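Local coordinates for protein fructosyl amine: oxygen oxidoreductase (Aspergillus fumigatus, PDB 3DJE) that oxidatively deglycates fructosyl amines such as fructosyl amino acids, using a bound FAD cofactor and molecular oxygen, at residues G48-V51 / N52-I55; A242-P245 / E246-A249. One frame throughout, in Å; residues are numbered along the deposited sequence. Where two conformers were deposited one is given.

Contact 1. Residues G48-V51 / N52-I55; sequences GNDV and NKVI. With FAD (flavin-adenine dinucleotide), chain C.
Asp50 holds CG anti to its own N (chi1 -163°), which puts the carboxylate stem beside the carbonyl carbon, while Lys53 bends at chi2 (-71°) and then runs extended through CD and CE, bringing NZ to Asp50 OD2 as the two side chains cross at about a right angle. The ends form a salt bridge, Lys53 NZ to Asp50 OD2 at 3.1 Å, on the anti lone pair of that oxygen. Between bend and amine the lysine lies over one face of the flavin, with Lys53 CD 3.5 Å from FAD C4X and NZ 3.3 Å from FAD C9A. Lys53 NZ also hydrogen-bonds to Ala47 O and makes a weak bond, 3.4 Å, to the ribityl O2' of FAD. Past the lysine, in strand 53-55, the backbone of Val54 reads the pyrimidine edge twice: Val54 N donates to FAD O4 at 2.7 Å, and FAD N3 donates to Val54 O at 3.0 Å and a nearly straight 167°. Asp50 OD2 has a second cationic partner, Lys276, whose NZ also hydrogen-bonds to Asn52 O. One buried carboxylate oxygen thus holds two amines, and Lys53 against the flavin face with Val54 gripping the pyrimidine edge probably fixes the ring's position.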
# COMPACT_ATOMS: atom_id res chain seq x y z
N GLY A 48 1.69 5.02 -1.80
CA GLY A 48 0.77 5.84 -1.00
C GLY A 48 0.28 7.07 -1.73
O GLY A 48 -0.61 7.77 -1.25
N ASN A 49 0.86 7.33 -2.90
CA ASN A 49 0.48 8.50 -3.68
C ASN A 49 -0.72 8.19 -4.55
O ASN A 49 -0.59 7.86 -5.74
CB ASN A 49 1.65 9.04 -4.50
CG ASN A 49 1.32 10.38 -5.14
OD1 ASN A 49 0.16 10.81 -5.13
ND2 ASN A 49 2.33 11.03 -5.71
N ASP A 50 -1.90 8.29 -3.94
CA ASP A 50 -3.15 7.83 -4.55
C ASP A 50 -4.25 8.71 -3.97
O ASP A 50 -4.16 9.16 -2.82
CB ASP A 50 -3.34 6.37 -4.10
CG ASP A 50 -4.33 5.58 -4.94
OD1 ASP A 50 -5.25 6.15 -5.55
OD2 ASP A 50 -4.20 4.32 -4.92
N VAL A 51 -5.31 8.95 -4.75
CA VAL A 51 -6.43 9.78 -4.24
C VAL A 51 -7.32 9.07 -3.20
O VAL A 51 -8.08 9.72 -2.46
CB VAL A 51 -7.27 10.42 -5.41
CG1 VAL A 51 -6.41 11.37 -6.23
CG2 VAL A 51 -7.94 9.35 -6.29
N ASN A 52 -7.19 7.76 -3.10
CA ASN A 52 -7.89 7.03 -2.06
C ASN A 52 -7.33 5.66 -1.83
O ASN A 52 -6.81 5.01 -2.75
CB ASN A 52 -9.39 6.93 -2.35
CG ASN A 52 -9.69 6.70 -3.82
OD1 ASN A 52 -9.02 5.91 -4.49
ND2 ASN A 52 -10.69 7.41 -4.34
N LYS A 53 -7.43 5.25 -0.58
CA LYS A 53 -7.08 3.90 -0.14
C LYS A 53 -8.16 3.42 0.81
O LYS A 53 -8.77 4.21 1.55
CB LYS A 53 -5.72 3.86 0.58
CG LYS A 53 -4.50 4.25 -0.28
CD LYS A 53 -4.13 3.20 -1.32
CE LYS A 53 -2.75 3.53 -1.85
NZ LYS A 53 -2.35 2.75 -3.06
N VAL A 54 -8.37 2.10 0.83
CA VAL A 54 -9.35 1.52 1.76
C VAL A 54 -8.76 1.49 3.18
O VAL A 54 -7.62 1.08 3.38
CB VAL A 54 -9.73 0.08 1.36
CG1 VAL A 54 -10.83 -0.43 2.27
CG2 VAL A 54 -10.20 0.02 -0.07
N ILE A 55 -9.58 1.89 4.15
CA ILE A 55 -9.25 1.77 5.56
C ILE A 55 -10.28 0.83 6.20
O ILE A 55 -11.46 1.17 6.30
CB ILE A 55 -9.28 3.15 6.28
CG1 ILE A 55 -8.46 4.20 5.50
CG2 ILE A 55 -8.89 3.00 7.76
CD1 ILE A 55 -6.99 3.86 5.34
PA FAD C . 6.07 3.43 -0.73
O1A FAD C . 5.03 4.29 -0.15
O2A FAD C . 5.90 2.97 -2.14
O5B FAD C . 7.42 4.23 -0.53
C5B FAD C . 8.67 3.80 -1.07
C4B FAD C . 9.54 5.05 -1.22
O4B FAD C . 10.84 4.52 -1.54
C3B FAD C . 9.05 5.83 -2.46
O3B FAD C . 8.66 7.17 -2.11
C2B FAD C . 10.30 5.82 -3.36
O2B FAD C . 10.49 7.08 -4.07
C1B FAD C . 11.43 5.50 -2.34
N9A FAD C . 12.64 5.09 -3.11
C8A FAD C . 12.72 4.31 -4.21
N7A FAD C . 14.01 4.26 -4.62
C5A FAD C . 14.74 5.00 -3.77
C6A FAD C . 16.09 5.33 -3.69
N6A FAD C . 16.96 4.86 -4.61
N1A FAD C . 16.51 6.13 -2.68
C2A FAD C . 15.65 6.60 -1.77
N3A FAD C . 14.35 6.31 -1.82
C4A FAD C . 13.88 5.52 -2.81
N1 FAD C . -3.00 -0.33 1.32
C2 FAD C . -4.07 -0.10 2.18
O2 FAD C . -3.92 -0.07 3.40
N3 FAD C . -5.34 0.10 1.63
C4 FAD C . -5.56 0.06 0.26
O4 FAD C . -6.70 0.25 -0.19
C4X FAD C . -4.48 -0.19 -0.59
N5 FAD C . -4.66 -0.26 -1.97
C5X FAD C . -3.56 -0.33 -2.81
C6 FAD C . -3.75 -0.18 -4.18
C7 FAD C . -2.66 -0.20 -5.05
C7M FAD C . -2.94 -0.06 -6.55
C8 FAD C . -1.37 -0.35 -4.54
C8M FAD C . -0.15 -0.30 -5.50
C9 FAD C . -1.18 -0.49 -3.16
C9A FAD C . -2.27 -0.46 -2.28
N10 FAD C . -2.12 -0.61 -0.89
C10 FAD C . -3.21 -0.38 -0.05
C1' FAD C . -0.81 -0.98 -0.32
C2' FAD C . -0.07 0.28 0.14
O2' FAD C . -0.22 1.33 -0.85
C3' FAD C . 1.40 -0.05 0.34
O3' FAD C . 1.51 -1.27 1.11
C4' FAD C . 2.14 1.05 1.11
O4' FAD C . 1.83 2.35 0.61
C5' FAD C . 3.65 0.81 0.98
O5' FAD C . 4.36 1.80 1.74
P FAD C . 5.97 1.83 1.71
O1P FAD C . 6.48 0.47 2.06
O2P FAD C . 6.36 3.01 2.51
O3P FAD C . 6.35 2.13 0.18

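Contact 2. Residues A242-P245 / E246-A249; sequences ALKP and EERA
Arg248 grips the carbonyl oxygen of Leu243 side-on with two nitrogens. Arg248 NE reaches Leu243 O at 2.9 Å from above the carbonyl plane, whereas Arg248 NH2 meets Leu243 O at 3.0 Å almost in line with the C=O bond (170°). Both donors converge on one acceptor only 6° out of the guanidinium plane, so the pair fixes the rotation of that flat group. A second side chain turns back on the same backbone: Glu247 OE2 takes the amide of Lys244, N to OE2 2.9 Å, on its anti lone pair. The CG of Glu247 sits between the backbone N and carbonyl carbon (chi1 76°), from where the extended chain carries the carboxylate back to the Lys244 amide. Lys244 NZ adds a long salt bridge to the same oxygen, and Glu247 OE1 is paired with Arg327.

In the backbone, Glu247 N donates to Lys244 O at 2.9 Å, closing a turn whose central residues, Pro245 and Glu246, have the phi and psi values of a type I beta turn. This turn joins the end of strand 232-242 to the short helix 248-251. A water bridges Pro245 O and Ala249 N, the pair that would bond directly in an alpha helix, donating to Pro245 O at 2.7 Å and accepting from Ala249 N at 3.0 Å.

Around these bonds, Leu243 CB packs on Arg248 CG at 3.7 Å, and Leu243 CD2 touches the Glu247 carboxylate at OE2 and CD, the two side chains crossing at about a right angle; the leucine also touches Pro268, Ile275 and Leu324. Pro245 CG rests 4.1 Å above the guanidinium plane of Arg248, displaced toward the rim of the group. At the exposed margin, Glu246 lies alongside the proline ring, its OE2 near Pro245 CD and its OE1 against Lys244 CB.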
# COMPACT_ATOMS: atom_id res chain seq x y z
N ALA A 242 -13.07 10.43 -15.17
CA ALA A 242 -13.56 11.76 -14.78
C ALA A 242 -15.05 11.92 -15.08
O ALA A 242 -15.47 11.85 -16.24
CB ALA A 242 -12.78 12.86 -15.48
N LEU A 243 -15.83 12.15 -14.03
CA LEU A 243 -17.25 12.43 -14.19
C LEU A 243 -17.45 13.87 -14.63
O LEU A 243 -16.70 14.76 -14.22
CB LEU A 243 -18.00 12.16 -12.89
CG LEU A 243 -18.00 10.75 -12.31
CD1 LEU A 243 -18.67 10.75 -10.95
CD2 LEU A 243 -18.71 9.78 -13.25
N LYS A 244 -18.45 14.10 -15.47
CA LYS A 244 -18.84 15.46 -15.86
C LYS A 244 -19.38 16.20 -14.63
O LYS A 244 -19.97 15.58 -13.75
CB LYS A 244 -19.92 15.41 -16.95
CG LYS A 244 -19.47 14.71 -18.23
CD LYS A 244 -20.53 14.81 -19.32
CE LYS A 244 -20.47 13.62 -20.28
NZ LYS A 244 -20.86 12.34 -19.61
N PRO A 245 -19.17 17.53 -14.57
CA PRO A 245 -19.63 18.30 -13.40
C PRO A 245 -21.10 18.05 -13.03
O PRO A 245 -21.42 17.99 -11.85
CB PRO A 245 -19.40 19.76 -13.83
CG PRO A 245 -18.25 19.67 -14.80
CD PRO A 245 -18.49 18.39 -15.56
N GLU A 246 -21.96 17.87 -14.03
CA GLU A 246 -23.40 17.65 -13.82
C GLU A 246 -23.73 16.30 -13.18
O GLU A 246 -24.75 16.16 -12.50
CB GLU A 246 -24.19 17.77 -15.13
CG GLU A 246 -23.67 18.79 -16.13
CD GLU A 246 -22.60 18.21 -17.05
OE1 GLU A 246 -22.88 17.19 -17.72
OE2 GLU A 246 -21.49 18.77 -17.09
N GLU A 247 -22.88 15.30 -13.40
CA GLU A 247 -23.17 13.95 -12.90
C GLU A 247 -22.47 13.58 -11.57
O GLU A 247 -22.75 12.52 -11.01
CB GLU A 247 -22.93 12.88 -13.99
CG GLU A 247 -21.47 12.55 -14.26
CD GLU A 247 -21.22 11.70 -15.51
OE1 GLU A 247 -22.08 10.89 -15.93
OE2 GLU A 247 -20.11 11.83 -16.07
N ARG A 248 -21.61 14.47 -11.05
CA ARG A 248 -20.80 14.18 -9.84
C ARG A 248 -21.60 14.06 -8.54
O ARG A 248 -21.31 13.19 -7.72
CB ARG A 248 -19.67 15.21 -9.66
CG ARG A 248 -18.56 15.10 -10.69
CD ARG A 248 -17.60 16.27 -10.62
NE ARG A 248 -16.84 16.39 -11.87
CZ ARG A 248 -15.89 17.28 -12.11
NH1 ARG A 248 -15.54 18.17 -11.18
NH2 ARG A 248 -15.28 17.29 -13.29
N ALA A 249 -22.60 14.92 -8.35
CA ALA A 249 -23.40 14.92 -7.10
C ALA A 249 -24.02 13.56 -6.78
O ALA A 249 -24.05 13.13 -5.62
CB ALA A 249 -24.49 16.00 -7.17
O HOH W 1 -23.19 17.42 -9.91

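Overall arrangement
Contact 1 and contact 2 are successive along the chain and do not touch: their centres are 21 Å apart and their nearest atoms about 10 Å. Contact 1 is buried, its centre about 8 Å from that of the chain, and belongs to the active site, where Val54 touches both FAD and the bound thio-fructopyranose ligand FSA and the Lys53 side chain comes within about 7 Å of FSA. Contact 2, about 28 Å from the chain centre, is a surface turn away from the annotated sites. Strand 274-289 lies beside both: Lys276 of this strand reaches contact 1, while Glu274 and Ile275 touch contact 2.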